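Local coordinates for Anapc5 protein (Xenopus laevis, PDB 5BPZ) that is a subunit of the anaphase-promoting complex, the large ubiquitin ligase of the cell cycle, probably with a structural role, at residues Val130-Phe133 with Leu134-Ile138. Sequence-based numbering, arbitrary orientation.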
loop_
_atom_site.group_PDB
_atom_site.type_symbol
_atom_site.label_atom_id
_atom_site.label_comp_id
_atom_site.label_asym_id
_atom_site.label_seq_id
_atom_site.Cartn_x
_atom_site.Cartn_y
_atom_site.Cartn_z
ATOM N N VAL A 130 10.870 1.934 7.119
ATOM C CA VAL A 130 9.454 1.531 7.134
ATOM C C VAL A 130 8.709 2.395 8.152
ATOM O O VAL A 130 7.674 2.963 7.815
ATOM C CB VAL A 130 9.258 0.003 7.383
ATOM C CG1 VAL A 130 7.788 -0.350 7.606
ATOM C CG2 VAL A 130 9.833 -0.818 6.235
ATOM N N GLY A 131 9.274 2.513 9.354
ATOM C CA GLY A 131 8.744 3.315 10.453
ATOM C C GLY A 131 8.549 4.770 10.091
ATOM O O GLY A 131 7.479 5.325 10.341
ATOM N N LEU A 132 9.565 5.378 9.453
ATOM C CA LEU A 132 9.516 6.766 8.989
ATOM C C LEU A 132 8.513 6.925 7.859
ATOM O O LEU A 132 7.803 7.933 7.821
ATOM C CB LEU A 132 10.899 7.289 8.574
ATOM C CG LEU A 132 11.820 7.686 9.719
ATOM C CD1 LEU A 132 13.276 7.574 9.313
ATOM C CD2 LEU A 132 11.501 9.090 10.236
ATOM N N PHE A 133 8.411 5.911 6.977
ATOM C CA PHE A 133 7.459 5.891 5.865
ATOM C C PHE A 133 6.017 5.817 6.384
ATOM O O PHE A 133 5.159 6.540 5.882
ATOM C CB PHE A 133 7.757 4.735 4.886
ATOM C CG PHE A 133 6.901 4.728 3.636
ATOM C CD1 PHE A 133 7.219 5.535 2.550
ATOM C CD2 PHE A 133 5.765 3.930 3.555
ATOM C CE1 PHE A 133 6.416 5.547 1.406
ATOM C CE2 PHE A 133 4.961 3.941 2.409
ATOM C CZ PHE A 133 5.293 4.748 1.343
ATOM N N LEU A 134 5.755 4.943 7.379
ATOM C CA LEU A 134 4.430 4.779 7.981
ATOM C C LEU A 134 4.015 6.078 8.655
ATOM O O LEU A 134 2.914 6.563 8.410
ATOM C CB LEU A 134 4.405 3.608 8.984
ATOM C CG LEU A 134 4.437 2.185 8.402
ATOM C CD1 LEU A 134 4.790 1.183 9.465
ATOM C CD2 LEU A 134 3.102 1.796 7.774
ATOM N N ARG A 135 4.944 6.680 9.425
ATOM C CA ARG A 135 4.793 7.951 10.125
ATOM C C ARG A 135 4.472 9.088 9.141
ATOM O O ARG A 135 3.430 9.729 9.277
ATOM C CB ARG A 135 6.076 8.261 10.923
ATOM C CG ARG A 135 5.923 9.451 11.856
ATOM C CD ARG A 135 7.244 10.043 12.301
ATOM N NE ARG A 135 7.065 11.430 12.736
ATOM C CZ ARG A 135 6.710 11.797 13.964
ATOM N NH1 ARG A 135 6.502 10.882 14.904
ATOM N NH2 ARG A 135 6.557 13.081 14.261
ATOM N N HIS A 136 5.352 9.316 8.145
ATOM C CA HIS A 136 5.182 10.373 7.144
ATOM C C HIS A 136 3.940 10.205 6.275
ATOM O O HIS A 136 3.383 11.223 5.859
ATOM C CB HIS A 136 6.441 10.561 6.283
ATOM C CG HIS A 136 7.615 11.092 7.054
ATOM N ND1 HIS A 136 8.846 10.461 7.021
ATOM C CD2 HIS A 136 7.699 12.171 7.870
ATOM C CE1 HIS A 136 9.639 11.176 7.803
ATOM N NE2 HIS A 136 8.992 12.211 8.340
ATOM N N MET A 137 3.476 8.956 6.031
ATOM C CA MET A 137 2.244 8.732 5.257
ATOM C C MET A 137 1.002 9.056 6.090
ATOM O O MET A 137 0.113 9.743 5.588
ATOM C CB MET A 137 2.149 7.312 4.680
ATOM C CG MET A 137 3.014 7.092 3.445
ATOM S SD MET A 137 2.569 8.162 2.045
ATOM C CE MET A 137 4.026 9.275 2.027
ATOM N N ILE A 138 0.942 8.562 7.361
ATOM C CA ILE A 138 -0.177 8.793 8.281
ATOM C C ILE A 138 -0.268 10.283 8.649
ATOM O O ILE A 138 -1.378 10.808 8.734
ATOM C CB ILE A 138 -0.167 7.837 9.530
ATOM C CG1 ILE A 138 -0.126 6.330 9.139
ATOM C CG2 ILE A 138 -1.329 8.124 10.513
ATOM C CD1 ILE A 138 -1.383 5.720 8.416
#
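One face of the Phe133 ring is covered by Met137, whose CG stands 4.0 Å from the ring centroid, displaced toward the rim on the side of Phe133 CE2 and CZ. This is a CH-pi contact joined to a Met-aromatic one, the sulfur SD lying obliquely at 4.9 Å from the same centroid, and it illustrates the i to i+4 pairing of side chains on an alpha-helix, here helix 129-142 of the all-helical Apc5 N-terminal domain. Two torsions bring the groups together: Phe133 has CG anti to the backbone N (chi1 -174°), while in Met137 CG is anti to the carbonyl carbon (chi1 -77°), which puts it beside the backbone N, on the side of the preceding turn, over the ring face. Lys34, Val37 and Leu38 of helix 32-46 and Leu66 of helix 52-67 also touch the phenyl group, which places the ring between helix 129-142 and those two helices. Losing the ring to an alanine here is likely to leave Met137 CG and SD without their aromatic partner and to open a gap toward helices 32-46 and 52-67.

The other flat group, the His136 imidazole, lies alongside Leu132, with CE1 3.7 Å from Leu132 CD2. His136 ND1 also approaches Leu132 O, without the geometry of a hydrogen bond; that carbonyl instead accepts the backbone N-H of His136. On another side of the helix Val130 and Leu134 run side by side in the same direction, Val130 beside Leu63 and Leu66, Leu134 against Phe117. The methyl groups Val130 CG1 and Leu134 CD1 meet at 3.8 Å, and between the same two residues Leu134 N donates to Val130 O over 2.8 Å.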